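PDB 4LTT: addiction module toxin RelE from Helicobacter pylori, which probably acts as an RNA-cleaving toxin of a type II toxin-antitoxin system, in the YafQ branch of the RelE family, and can bind copper. Local coordinates for residues M1-L6 / D73-L78; F44-L49 / R57-K62; W53-E58 / V68-D73; P63-V68 / L79-H84. All coordinates share one frame; numbering follows the deposited sequence.

Contact 1. Residues M1-L6 / D73-L78; sequences MLKLNL and DDELIL
Asp74 meets the start of the chain in two ways: its carbonyl O accepts a bond from Lys3 N, and one water gives hydrogen bonds to both its OD2 and Met1 O. Methyl CD2 of Leu2 presses on the backbone here, 3.4 Å from Asp74 C. Glu75 follows, pairing with Lys3. Its carboxylate takes a nearly straight bond from the amide of Asn5, Asn5 ND2 to Glu75 OE1 3.0 Å. The acceptor lies in the amide plane, whereas the donor sits above the carboxylate plane. With CG of Asn5 anti to the backbone N (chi1 -178°), the amide is carried across to the carboxylate, the planes 72° apart. At Leu76 the parallel ladder continues: its N donates to Lys3 O at 2.8 Å and its O accepts from Asn5 N at 2.9 Å. Strand 3-6, an outermost strand of the mixed sheet, thus runs parallel to the last strand, 75-82, at 22° between the short axes. CB of Leu76 is reached by CD1 of Leu2, the two leucines crossing at about a right angle, and CD2 of Leu76 packs on CD2 of Leu4 at 4.0 Å. Ile77, whose side chain is on the face of Asn5 and Glu75, makes a CA-H...O contact with Asn5 O. Leu78 N donates to that same oxygen, and CD1 of Leu78 lies tightly against CD2 of Leu6, 3.3 Å away.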
loop_
_atom_site.group_PDB
_atom_site.type_symbol
_atom_site.label_atom_id
_atom_site.label_comp_id
_atom_site.label_asym_id
_atom_site.label_seq_id
_atom_site.Cartn_x
_atom_site.Cartn_y
_atom_site.Cartn_z
ATOM N N MET A 1 -7.659 4.744 -16.166
ATOM C CA MET A 1 -7.354 4.253 -14.752
ATOM C C MET A 1 -7.118 5.417 -13.833
ATOM O O MET A 1 -6.818 6.518 -14.314
ATOM C CB MET A 1 -6.008 3.552 -14.755
ATOM C CG MET A 1 -5.940 2.249 -15.438
ATOM S SD MET A 1 -4.242 1.698 -15.085
ATOM C CE MET A 1 -4.254 0.721 -16.546
ATOM N N LEU A 2 -7.108 5.203 -12.491
ATOM C CA LEU A 2 -6.697 6.228 -11.561
ATOM C C LEU A 2 -5.294 6.694 -11.812
ATOM O O LEU A 2 -4.420 5.916 -12.192
ATOM C CB LEU A 2 -6.831 5.692 -10.140
ATOM C CG LEU A 2 -8.251 5.389 -9.645
ATOM C CD1 LEU A 2 -8.160 4.516 -8.399
ATOM C CD2 LEU A 2 -9.003 6.664 -9.414
ATOM N N LYS A 3 -5.061 7.991 -11.575
ATOM C CA LYS A 3 -3.694 8.525 -11.595
ATOM C C LYS A 3 -2.978 8.100 -10.358
ATOM O O LYS A 3 -3.573 8.152 -9.268
ATOM C CB LYS A 3 -3.804 10.042 -11.582
ATOM C CG LYS A 3 -2.489 10.777 -11.709
ATOM C CD LYS A 3 -2.853 12.248 -11.976
ATOM C CE LYS A 3 -2.042 13.243 -11.156
ATOM N NZ LYS A 3 -0.632 13.233 -11.646
ATOM N N LEU A 4 -1.738 7.751 -10.411
ATOM C CA LEU A 4 -0.973 7.392 -9.228
ATOM C C LEU A 4 -0.420 8.552 -8.543
ATOM O O LEU A 4 0.075 9.518 -9.181
ATOM C CB LEU A 4 0.209 6.568 -9.631
ATOM C CG LEU A 4 0.111 5.133 -9.676
ATOM C CD1 LEU A 4 1.436 4.426 -10.065
ATOM C CD2 LEU A 4 -0.270 4.572 -8.255
ATOM N N ASN A 5 -0.511 8.595 -7.260
ATOM C CA ASN A 5 0.097 9.577 -6.433
ATOM C C ASN A 5 0.957 8.896 -5.386
ATOM O O ASN A 5 0.454 8.367 -4.424
ATOM C CB ASN A 5 -0.981 10.466 -5.852
ATOM C CG ASN A 5 -0.440 11.577 -4.977
ATOM O OD1 ASN A 5 0.701 11.546 -4.561
ATOM N ND2 ASN A 5 -1.290 12.553 -4.671
ATOM N N LEU A 6 2.280 8.842 -5.590
ATOM C CA LEU A 6 3.207 8.237 -4.649
ATOM C C LEU A 6 3.640 9.291 -3.647
ATOM O O LEU A 6 4.389 10.233 -4.000
ATOM C CB LEU A 6 4.440 7.743 -5.394
ATOM C CG LEU A 6 4.220 6.582 -6.350
ATOM C CD1 LEU A 6 5.524 5.920 -6.778
ATOM C CD2 LEU A 6 3.182 5.539 -6.038
ATOM N N ASP A 73 -10.745 11.166 -5.406
ATOM C CA ASP A 73 -10.707 12.234 -6.503
ATOM C C ASP A 73 -9.767 11.953 -7.740
ATOM O O ASP A 73 -8.958 12.688 -8.159
ATOM C CB ASP A 73 -10.361 13.559 -5.967
ATOM C CG ASP A 73 -11.344 14.035 -4.928
ATOM O OD1 ASP A 73 -12.526 13.603 -4.995
ATOM O OD2 ASP A 73 -10.865 14.789 -4.102
ATOM N N ASP A 74 -9.960 10.816 -8.211
ATOM C CA ASP A 74 -9.293 10.291 -9.403
ATOM C C ASP A 74 -7.837 9.905 -9.236
ATOM O O ASP A 74 -7.175 9.667 -10.256
ATOM C CB ASP A 74 -9.473 11.157 -10.643
ATOM C CG ASP A 74 -9.585 10.293 -11.928
ATOM O OD1 ASP A 74 -10.222 9.239 -11.923
ATOM O OD2 ASP A 74 -9.012 10.707 -12.985
ATOM N N GLU A 75 -7.383 9.797 -7.999
ATOM C CA GLU A 75 -6.041 9.300 -7.707
ATOM C C GLU A 75 -6.083 8.046 -6.894
ATOM O O GLU A 75 -6.975 7.869 -6.019
ATOM C CB GLU A 75 -5.212 10.371 -6.953
ATOM C CG GLU A 75 -4.929 11.635 -7.737
ATOM C CD GLU A 75 -4.017 12.544 -6.916
ATOM O OE1 GLU A 75 -4.114 12.645 -5.678
ATOM O OE2 GLU A 75 -3.089 13.132 -7.566
ATOM N N LEU A 76 -5.071 7.196 -7.114
ATOM C CA LEU A 76 -4.713 6.186 -6.166
ATOM C C LEU A 76 -3.503 6.687 -5.410
ATOM O O LEU A 76 -2.445 6.892 -6.017
ATOM C CB LEU A 76 -4.368 4.871 -6.904
ATOM C CG LEU A 76 -3.812 3.787 -5.933
ATOM C CD1 LEU A 76 -4.839 3.381 -4.905
ATOM C CD2 LEU A 76 -3.422 2.605 -6.716
ATOM N N ILE A 77 -3.690 7.005 -4.140
ATOM C CA ILE A 77 -2.635 7.537 -3.272
ATOM C C ILE A 77 -1.957 6.385 -2.589
ATOM O O ILE A 77 -2.615 5.642 -1.846
ATOM C CB ILE A 77 -3.235 8.518 -2.253
ATOM C CG1 ILE A 77 -3.904 9.722 -2.914
ATOM C CG2 ILE A 77 -2.115 9.028 -1.331
ATOM C CD1 ILE A 77 -4.892 10.427 -1.970
ATOM N N LEU A 78 -0.648 6.266 -2.750
ATOM C CA LEU A 78 0.121 5.293 -2.016
ATOM C C LEU A 78 0.854 5.955 -0.897
ATOM O O LEU A 78 1.613 6.889 -1.126
ATOM C CB LEU A 78 1.114 4.580 -2.942
ATOM C CG LEU A 78 0.464 3.921 -4.190
ATOM C CD1 LEU A 78 1.482 3.003 -4.852
ATOM C CD2 LEU A 78 -0.757 3.045 -3.800
HETATM O O HOH W 1 -7.327 9.222 -14.638
#

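Contact 2. Residues F44-L49 / R57-K62; sequences FQDHAL and RECHIK
Backbone bonds link Phe44 O to His60 N at 2.7 Å and pair His47 with Glu58 in both directions, through N to O at 3.0 Å and O to N at 2.9 Å. Among the charged groups, Asp46 and Arg57 form a salt bridge, OD2 to NH2 2.9 Å. The oxygen is at the guanidinium edge, but the nitrogen comes from above the carboxylate plane; NE adds a weak second bond, and Asp46 OD1 is held by Tyr69. One pair of flat groups stacks: the Gln45 amide lies over one face of the His60 ring, their planes 24° apart. The His47 ring, with CG wedged between backbone N and carbonyl carbon (chi1 65°), donates from ND1 to Gln45 O at 2.7 Å. It stands nearly perpendicular to the Glu58 carboxylate, with His47 CE1 3.1 Å from Glu58 OE2. Leu49 CD2 packs against Glu58 CB. This is an antiparallel beta hairpin at the edge of the sheet, and it carries Glu58, a copper ligand in another structure of this toxin.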
loop_
_atom_site.group_PDB
_atom_site.type_symbol
_atom_site.label_atom_id
_atom_site.label_comp_id
_atom_site.label_asym_id
_atom_site.label_seq_id
_atom_site.Cartn_x
_atom_site.Cartn_y
_atom_site.Cartn_z
ATOM N N PHE A 44 -4.730 -10.998 -0.157
ATOM C CA PHE A 44 -4.232 -9.632 0.077
ATOM C C PHE A 44 -4.858 -9.069 1.329
ATOM O O PHE A 44 -4.472 -7.981 1.793
ATOM C CB PHE A 44 -4.444 -8.790 -1.147
ATOM C CG PHE A 44 -3.544 -9.205 -2.258
ATOM C CD1 PHE A 44 -2.209 -9.041 -2.150
ATOM C CD2 PHE A 44 -4.042 -9.907 -3.341
ATOM C CE1 PHE A 44 -1.294 -9.450 -3.162
ATOM C CE2 PHE A 44 -3.151 -10.307 -4.366
ATOM C CZ PHE A 44 -1.787 -10.133 -4.245
ATOM N N GLN A 45 -5.896 -9.690 1.907
ATOM C CA GLN A 45 -6.504 -9.146 3.166
ATOM C C GLN A 45 -6.812 -7.680 3.072
ATOM O O GLN A 45 -6.629 -6.921 4.011
ATOM C CB GLN A 45 -5.620 -9.401 4.362
ATOM C CG GLN A 45 -5.453 -10.921 4.631
ATOM C CD GLN A 45 -4.569 -11.108 5.858
ATOM O OE1 GLN A 45 -4.827 -10.549 6.909
ATOM N NE2 GLN A 45 -3.499 -11.844 5.701
ATOM N N ASP A 46 -7.385 -7.297 1.946
ATOM C CA ASP A 46 -7.661 -5.863 1.679
ATOM C C ASP A 46 -8.830 -5.375 2.567
ATOM O O ASP A 46 -9.875 -6.087 2.678
ATOM C CB ASP A 46 -8.027 -5.673 0.194
ATOM C CG ASP A 46 -8.140 -4.252 -0.165
ATOM O OD1 ASP A 46 -7.189 -3.537 0.068
ATOM O OD2 ASP A 46 -9.196 -3.815 -0.675
ATOM N N HIS A 47 -8.694 -4.264 3.233
ATOM C CA HIS A 47 -9.749 -3.749 4.094
ATOM C C HIS A 47 -9.582 -2.322 4.424
ATOM O O HIS A 47 -8.499 -1.752 4.219
ATOM C CB HIS A 47 -9.808 -4.612 5.381
ATOM C CG HIS A 47 -8.568 -4.523 6.247
ATOM N ND1 HIS A 47 -7.420 -5.200 5.996
ATOM C CD2 HIS A 47 -8.372 -3.830 7.439
ATOM C CE1 HIS A 47 -6.518 -4.971 6.991
ATOM N NE2 HIS A 47 -7.082 -4.081 7.841
ATOM N N ALA A 48 -10.599 -1.699 5.018
ATOM C CA ALA A 48 -10.532 -0.351 5.463
ATOM C C ALA A 48 -9.936 -0.272 6.820
ATOM O O ALA A 48 -10.260 -1.076 7.746
ATOM C CB ALA A 48 -11.950 0.248 5.441
ATOM N N LEU A 49 -9.031 0.686 7.019
ATOM C CA LEU A 49 -8.494 0.986 8.359
ATOM C C LEU A 49 -9.486 1.770 9.192
ATOM O O LEU A 49 -10.518 2.288 8.722
ATOM C CB LEU A 49 -7.200 1.740 8.262
ATOM C CG LEU A 49 -6.091 0.959 7.538
ATOM C CD1 LEU A 49 -4.900 1.928 7.304
ATOM C CD2 LEU A 49 -5.726 -0.232 8.429
ATOM N N ARG A 57 -7.037 2.553 3.392
ATOM C CA ARG A 57 -7.188 1.085 3.342
ATOM C C ARG A 57 -5.814 0.453 3.445
ATOM O O ARG A 57 -4.765 1.096 3.230
ATOM C CB ARG A 57 -7.845 0.666 2.004
ATOM C CG ARG A 57 -9.280 1.224 1.854
ATOM C CD ARG A 57 -9.948 0.717 0.540
ATOM N NE ARG A 57 -10.154 -0.705 0.536
ATOM C CZ ARG A 57 -11.136 -1.345 1.140
ATOM N NH1 ARG A 57 -12.053 -0.653 1.830
ATOM N NH2 ARG A 57 -11.140 -2.663 1.147
ATOM N N GLU A 58 -5.814 -0.846 3.679
ATOM C CA GLU A 58 -4.559 -1.608 3.871
ATOM C C GLU A 58 -4.722 -2.975 3.135
ATOM O O GLU A 58 -5.784 -3.601 3.257
ATOM C CB GLU A 58 -4.368 -1.923 5.382
ATOM C CG GLU A 58 -3.053 -2.676 5.677
ATOM C CD GLU A 58 -3.135 -3.374 7.037
ATOM O OE1 GLU A 58 -2.879 -2.674 8.017
ATOM O OE2 GLU A 58 -3.481 -4.556 7.168
ATOM N N CYS A 59 -3.655 -3.382 2.431
ATOM C CA CYS A 59 -3.610 -4.744 1.934
ATOM C C CYS A 59 -2.228 -5.289 2.279
ATOM O O CYS A 59 -1.289 -4.559 2.641
ATOM C CB CYS A 59 -3.952 -4.840 0.461
ATOM S SG CYS A 59 -2.818 -4.023 -0.634
ATOM N N HIS A 60 -2.140 -6.603 2.213
ATOM C CA HIS A 60 -0.855 -7.300 2.544
ATOM C C HIS A 60 -0.168 -7.742 1.296
ATOM O O HIS A 60 -0.695 -8.633 0.595
ATOM C CB HIS A 60 -1.144 -8.581 3.255
ATOM C CG HIS A 60 -1.407 -8.458 4.669
ATOM N ND1 HIS A 60 -2.371 -7.752 5.165
ATOM C CD2 HIS A 60 -0.833 -9.163 5.729
ATOM C CE1 HIS A 60 -2.405 -7.936 6.511
ATOM N NE2 HIS A 60 -1.445 -8.789 6.819
ATOM N N ILE A 61 0.954 -7.177 1.006
ATOM C CA ILE A 61 1.798 -7.618 -0.143
ATOM C C ILE A 61 2.572 -8.893 0.213
ATOM O O ILE A 61 2.658 -9.829 -0.606
ATOM C CB ILE A 61 2.690 -6.480 -0.586
ATOM C CG1 ILE A 61 1.918 -5.186 -0.842
ATOM C CG2 ILE A 61 3.544 -6.873 -1.832
ATOM C CD1 ILE A 61 0.844 -5.215 -1.901
ATOM N N LYS A 62 3.091 -8.918 1.430
ATOM C CA LYS A 62 3.749 -10.067 2.047
ATOM C C LYS A 62 3.298 -9.987 3.524
ATOM O O LYS A 62 2.856 -8.988 3.997
ATOM C CB LYS A 62 5.315 -10.018 1.988
ATOM C CG LYS A 62 5.841 -9.687 0.622
ATOM C CD LYS A 62 7.210 -10.309 0.408
ATOM C CE LYS A 62 8.257 -10.207 1.482
ATOM N NZ LYS A 62 9.621 -10.071 0.842
#

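Contact 3. Residues W53-E58 / V68-D73; sequences WKPFRE and VYLVKD
Arg57 and Tyr69 form an antiparallel hydrogen-bonded pair, Arg57 N reaching Tyr69 O at 2.8 Å and Tyr69 N reaching Arg57 O at 2.9 Å, while Glu58 and Val68 make the adjoining non-hydrogen-bonded pair of this hairpin. The side chains of Arg57 and Tyr69 run alongside each other. CB of Arg57 lies over one face of the phenol ring in a CH-pi contact, 3.9 Å from the centroid, and the bend at chi3 (65°) brings NE to Tyr69 OH at 3.1 Å. That oxygen sits at the guanidinium edge, almost in its plane, with guanidinium and ring planes 60° apart. Leu70 crosses Phe56 at about a right angle: its CB stands over a face of the phenyl ring, 3.9 Å from the centroid, and CD2 lies over the same face, 3.9 Å above the plane. CD1 of Leu70 reaches CG of Pro55, which follows a cis peptide bond. CG1 of Val68 touches CB of Phe56 at 3.8 Å. Asp46, the salt-bridge partner of Arg57, also bonds Tyr69 OH. This network links two strands with the residue just before strand 47-48; it would restrict the rotation of the tyrosine hydroxyl and probably partly offsets the arginine charge.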
loop_
_atom_site.group_PDB
_atom_site.type_symbol
_atom_site.label_atom_id
_atom_site.label_comp_id
_atom_site.label_asym_id
_atom_site.label_seq_id
_atom_site.Cartn_x
_atom_site.Cartn_y
_atom_site.Cartn_z
ATOM N N TRP A 53 -6.706 6.334 11.150
ATOM C CA TRP A 53 -6.225 6.044 9.776
ATOM C C TRP A 53 -7.296 6.168 8.780
ATOM O O TRP A 53 -6.976 6.091 7.582
ATOM C CB TRP A 53 -5.520 4.692 9.730
ATOM C CG TRP A 53 -4.239 4.755 10.470
ATOM C CD1 TRP A 53 -3.972 4.204 11.743
ATOM C CD2 TRP A 53 -3.023 5.401 10.089
ATOM N NE1 TRP A 53 -2.699 4.463 12.130
ATOM C CE2 TRP A 53 -2.069 5.182 11.208
ATOM C CE3 TRP A 53 -2.612 6.124 8.995
ATOM C CZ2 TRP A 53 -0.777 5.684 11.194
ATOM C CZ3 TRP A 53 -1.294 6.630 8.987
ATOM C CH2 TRP A 53 -0.419 6.424 10.056
ATOM N N LYS A 54 -8.557 6.342 9.135
ATOM C CA LYS A 54 -9.589 6.557 8.141
ATOM C C LYS A 54 -9.260 7.793 7.313
ATOM O O LYS A 54 -8.728 8.782 7.887
ATOM C CB LYS A 54 -10.996 6.751 8.762
ATOM C CG LYS A 54 -11.507 5.497 9.462
ATOM C CD LYS A 54 -12.983 5.716 9.804
ATOM C CE LYS A 54 -13.656 4.523 10.322
ATOM N NZ LYS A 54 -15.134 4.800 10.165
ATOM N N PRO A 55 -9.549 7.795 6.007
ATOM C CA PRO A 55 -10.262 6.830 5.247
ATOM C C PRO A 55 -9.360 5.789 4.490
ATOM O O PRO A 55 -9.772 5.150 3.581
ATOM C CB PRO A 55 -11.021 7.706 4.204
ATOM C CG PRO A 55 -9.974 8.785 3.921
ATOM C CD PRO A 55 -9.355 9.069 5.247
ATOM N N PHE A 56 -8.094 5.632 4.933
ATOM C CA PHE A 56 -7.175 4.773 4.226
ATOM C C PHE A 56 -7.558 3.322 4.315
ATOM O O PHE A 56 -8.264 2.891 5.248
ATOM C CB PHE A 56 -5.725 5.032 4.706
ATOM C CG PHE A 56 -5.199 6.358 4.173
ATOM C CD1 PHE A 56 -4.395 6.401 3.022
ATOM C CD2 PHE A 56 -5.561 7.555 4.729
ATOM C CE1 PHE A 56 -3.920 7.621 2.508
ATOM C CE2 PHE A 56 -5.089 8.794 4.199
ATOM C CZ PHE A 56 -4.309 8.792 3.064
ATOM N N ARG A 57 -7.037 2.553 3.392
ATOM C CA ARG A 57 -7.188 1.085 3.342
ATOM C C ARG A 57 -5.814 0.453 3.445
ATOM O O ARG A 57 -4.765 1.096 3.230
ATOM C CB ARG A 57 -7.845 0.666 2.004
ATOM C CG ARG A 57 -9.280 1.224 1.854
ATOM C CD ARG A 57 -9.948 0.717 0.540
ATOM N NE ARG A 57 -10.154 -0.705 0.536
ATOM C CZ ARG A 57 -11.136 -1.345 1.140
ATOM N NH1 ARG A 57 -12.053 -0.653 1.830
ATOM N NH2 ARG A 57 -11.140 -2.663 1.147
ATOM N N GLU A 58 -5.814 -0.846 3.679
ATOM C CA GLU A 58 -4.559 -1.608 3.871
ATOM C C GLU A 58 -4.722 -2.975 3.135
ATOM O O GLU A 58 -5.784 -3.601 3.257
ATOM C CB GLU A 58 -4.368 -1.923 5.382
ATOM C CG GLU A 58 -3.053 -2.676 5.677
ATOM C CD GLU A 58 -3.135 -3.374 7.037
ATOM O OE1 GLU A 58 -2.879 -2.674 8.017
ATOM O OE2 GLU A 58 -3.481 -4.556 7.168
ATOM N N VAL A 68 -0.496 0.788 2.475
ATOM C CA VAL A 68 -1.566 1.685 2.946
ATOM C C VAL A 68 -1.860 2.633 1.825
ATOM O O VAL A 68 -0.900 3.273 1.288
ATOM C CB VAL A 68 -1.172 2.404 4.241
ATOM C CG1 VAL A 68 -2.290 3.363 4.660
ATOM C CG2 VAL A 68 -0.920 1.386 5.355
ATOM N N TYR A 69 -3.133 2.733 1.412
ATOM C CA TYR A 69 -3.479 3.467 0.181
ATOM C C TYR A 69 -4.832 4.051 0.326
ATOM O O TYR A 69 -5.610 3.711 1.229
ATOM C CB TYR A 69 -3.392 2.536 -1.060
ATOM C CG TYR A 69 -4.483 1.505 -1.068
ATOM C CD1 TYR A 69 -5.707 1.792 -1.690
ATOM C CD2 TYR A 69 -4.343 0.285 -0.464
ATOM C CE1 TYR A 69 -6.720 0.830 -1.712
ATOM C CE2 TYR A 69 -5.363 -0.652 -0.433
ATOM C CZ TYR A 69 -6.567 -0.367 -1.058
ATOM O OH TYR A 69 -7.595 -1.278 -1.055
ATOM N N LEU A 70 -5.186 4.934 -0.607
ATOM C CA LEU A 70 -6.499 5.574 -0.638
ATOM C C LEU A 70 -6.862 5.901 -2.068
ATOM O O LEU A 70 -6.086 6.541 -2.798
ATOM C CB LEU A 70 -6.483 6.868 0.210
ATOM C CG LEU A 70 -7.764 7.700 0.151
ATOM C CD1 LEU A 70 -8.949 6.995 0.751
ATOM C CD2 LEU A 70 -7.519 9.008 0.865
ATOM N N VAL A 71 -8.098 5.618 -2.452
ATOM C CA VAL A 71 -8.640 6.133 -3.709
ATOM C C VAL A 71 -9.368 7.436 -3.368
ATOM O O VAL A 71 -10.306 7.418 -2.535
ATOM C CB VAL A 71 -9.582 5.100 -4.326
ATOM C CG1 VAL A 71 -10.330 5.703 -5.539
ATOM C CG2 VAL A 71 -8.843 3.897 -4.775
ATOM N N LYS A 72 -8.955 8.527 -3.954
ATOM C CA LYS A 72 -9.660 9.779 -3.682
ATOM C C LYS A 72 -9.600 10.627 -4.939
ATOM O O LYS A 72 -8.529 10.872 -5.461
ATOM C CB LYS A 72 -9.010 10.526 -2.562
ATOM C CG LYS A 72 -9.647 11.866 -2.285
ATOM C CD LYS A 72 -9.053 12.576 -1.131
ATOM C CE LYS A 72 -9.792 13.896 -0.910
ATOM N NZ LYS A 72 -9.228 14.579 0.295
ATOM N N ASP A 73 -10.745 11.166 -5.406
ATOM C CA ASP A 73 -10.707 12.234 -6.503
ATOM C C ASP A 73 -9.767 11.953 -7.740
ATOM O O ASP A 73 -8.958 12.688 -8.159
ATOM C CB ASP A 73 -10.361 13.559 -5.967
ATOM C CG ASP A 73 -11.344 14.035 -4.928
ATOM O OD1 ASP A 73 -12.526 13.603 -4.995
ATOM O OD2 ASP A 73 -10.865 14.789 -4.102
#

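Contact 4. Residues P63-V68 / L79-H84; sequences PDVLLV and LRLGSH
Leu79 and Arg80 both face Val68, a classic beta bulge in which one carbonyl, Val68 O, accepts from two successive backbone nitrogens: Leu79 N at 2.9 Å and, weakly, Arg80 N at 3.4 Å. The bulge interrupts an antiparallel hairpin of strands 65-72 and 75-82, the central strand of the mixed sheet and its neighbour. Past it the ladder is regular. Val68 N donates to Arg80 O, Leu67 and Leu81 form the non-hydrogen-bonded pair, and Leu66 and Gly82 exchange bonds, N to O at 2.8 Å and O to N at 2.9 Å. CD1 of Leu81 wedges obliquely against CG1 of Val65 at 3.6 Å and meets Leu67 CB, on the face that Phe10 of helix 8-19 covers. With CG of Leu81 anti to the backbone N (chi1 -177°), this methyl leans across to the neighbouring strand. On the face of Leu66 and Val68, CG1 of Val68 lies alongside CD2 of Leu79 at 4.0 Å, and the guanidinium of Arg80 leads away to a salt bridge with Asp13. Ser83 is the N-cap of helix 84-88, which begins with His84, the predicted proton donor and a copper ligand in another structure of this protein. CD1 of Leu66 packs against the helix start, 4.1 Å from His84 CB. One water joins the loop to the helix N-terminus, donating to Asp64 OD1 and accepting from His84 N at 2.9 Å.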
loop_
_atom_site.group_PDB
_atom_site.type_symbol
_atom_site.label_atom_id
_atom_site.label_comp_id
_atom_site.label_asym_id
_atom_site.label_seq_id
_atom_site.Cartn_x
_atom_site.Cartn_y
_atom_site.Cartn_z
ATOM N N PRO A 63 3.565 -11.058 4.301
ATOM C CA PRO A 63 3.156 -10.945 5.711
ATOM C C PRO A 63 3.734 -9.700 6.484
ATOM O O PRO A 63 3.003 -9.067 7.305
ATOM C CB PRO A 63 3.586 -12.314 6.311
ATOM C CG PRO A 63 3.698 -13.231 5.154
ATOM C CD PRO A 63 4.030 -12.412 3.944
ATOM N N ASP A 64 4.977 -9.298 6.202
ATOM C CA ASP A 64 5.532 -8.119 6.852
ATOM C C ASP A 64 5.599 -6.921 5.942
ATOM O O ASP A 64 6.348 -5.992 6.224
ATOM C CB ASP A 64 6.936 -8.400 7.375
ATOM C CG ASP A 64 6.937 -9.286 8.575
ATOM O OD1 ASP A 64 5.947 -9.265 9.334
ATOM O OD2 ASP A 64 7.982 -9.925 8.788
ATOM N N VAL A 65 4.885 -6.961 4.805
ATOM C CA VAL A 65 4.877 -5.803 3.899
ATOM C C VAL A 65 3.412 -5.421 3.597
ATOM O O VAL A 65 2.755 -6.136 2.825
ATOM C CB VAL A 65 5.659 -6.055 2.611
ATOM C CG1 VAL A 65 5.618 -4.743 1.825
ATOM C CG2 VAL A 65 7.111 -6.360 2.893
ATOM N N LEU A 66 2.966 -4.351 4.230
ATOM C CA LEU A 66 1.625 -3.841 4.093
ATOM C C LEU A 66 1.644 -2.616 3.253
ATOM O O LEU A 66 2.543 -1.789 3.414
ATOM C CB LEU A 66 1.072 -3.515 5.463
ATOM C CG LEU A 66 1.146 -4.615 6.510
ATOM C CD1 LEU A 66 0.646 -4.099 7.815
ATOM C CD2 LEU A 66 0.474 -5.862 6.110
ATOM N N LEU A 67 0.666 -2.473 2.360
ATOM C CA LEU A 67 0.495 -1.255 1.563
ATOM C C LEU A 67 -0.697 -0.486 2.170
ATOM O O LEU A 67 -1.812 -1.038 2.291
ATOM C CB LEU A 67 0.206 -1.659 0.113
ATOM C CG LEU A 67 -0.166 -0.459 -0.797
ATOM C CD1 LEU A 67 1.026 0.466 -0.993
ATOM C CD2 LEU A 67 -0.719 -0.974 -2.130
ATOM N N VAL A 68 -0.496 0.788 2.475
ATOM C CA VAL A 68 -1.566 1.685 2.946
ATOM C C VAL A 68 -1.860 2.633 1.825
ATOM O O VAL A 68 -0.900 3.273 1.288
ATOM C CB VAL A 68 -1.172 2.404 4.241
ATOM C CG1 VAL A 68 -2.290 3.363 4.660
ATOM C CG2 VAL A 68 -0.920 1.386 5.355
ATOM N N LEU A 79 0.491 5.574 0.337
ATOM C CA LEU A 79 0.954 6.241 1.540
ATOM C C LEU A 79 2.162 5.587 2.212
ATOM O O LEU A 79 3.141 6.278 2.550
ATOM C CB LEU A 79 -0.208 6.375 2.526
ATOM C CG LEU A 79 0.108 7.250 3.739
ATOM C CD1 LEU A 79 0.133 8.663 3.258
ATOM C CD2 LEU A 79 -0.946 7.092 4.859
ATOM N N ARG A 80 2.080 4.295 2.503
ATOM C CA ARG A 80 3.150 3.626 3.231
ATOM C C ARG A 80 3.266 2.253 2.645
ATOM O O ARG A 80 2.320 1.662 2.108
ATOM C CB ARG A 80 2.800 3.393 4.751
ATOM C CG ARG A 80 2.662 4.615 5.630
ATOM C CD ARG A 80 3.919 5.427 5.638
ATOM N NE ARG A 80 5.116 4.688 6.072
ATOM C CZ ARG A 80 5.629 4.582 7.293
ATOM N NH1 ARG A 80 5.039 5.190 8.328
ATOM N NH2 ARG A 80 6.805 3.985 7.470
ATOM N N LEU A 81 4.458 1.658 2.823
ATOM C CA LEU A 81 4.718 0.287 2.424
ATOM C C LEU A 81 5.711 -0.270 3.416
ATOM O O LEU A 81 6.888 0.127 3.438
ATOM C CB LEU A 81 5.330 0.299 1.032
ATOM C CG LEU A 81 5.599 -1.120 0.430
ATOM C CD1 LEU A 81 4.288 -1.845 0.059
ATOM C CD2 LEU A 81 6.517 -0.988 -0.820
ATOM N N GLY A 82 5.295 -1.163 4.272
ATOM C CA GLY A 82 6.267 -1.667 5.289
ATOM C C GLY A 82 5.567 -2.532 6.306
ATOM O O GLY A 82 4.437 -2.971 6.129
ATOM N N SER A 83 6.262 -2.869 7.391
ATOM C CA SER A 83 5.742 -3.779 8.388
ATOM C C SER A 83 4.659 -3.116 9.256
ATOM O O SER A 83 4.606 -1.918 9.381
ATOM C CB SER A 83 6.851 -4.283 9.317
ATOM O OG SER A 83 7.310 -3.268 10.104
ATOM N N HIS A 84 3.901 -3.940 9.941
ATOM C CA HIS A 84 2.955 -3.441 10.901
ATOM C C HIS A 84 3.622 -2.549 11.938
ATOM O O HIS A 84 3.159 -1.465 12.236
ATOM C CB HIS A 84 2.292 -4.615 11.564
ATOM C CG HIS A 84 1.416 -4.223 12.689
ATOM N ND1 HIS A 84 0.214 -3.645 12.519
ATOM C CD2 HIS A 84 1.590 -4.415 14.003
ATOM C CE1 HIS A 84 -0.335 -3.443 13.701
ATOM N NE2 HIS A 84 0.471 -3.933 14.613
HETATM O O HOH W 2 4.122 -6.830 9.560
#

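From the N terminus, strand 3-6 pairs with a strand near the C terminus: contact 1 closes the longest loop, joining it to 73-78, and contacts 2 and 3 are nested inside that loop. Contact 2 closes the hairpin of strands 47-48 and 57-60. Contact 3 opens where contact 2 ends, sharing Arg57 and Glu58, and adds strand 65-72. Contact 4, in series after contact 2, crosses both contact 3, with which it shares Val68, and contact 1, and joins strands 65-72 and 75-82. Together the four contacts tie all five strands edge to edge, and contacts 2 and 4 bring Glu58 and His84 to about 6 Å between side chains.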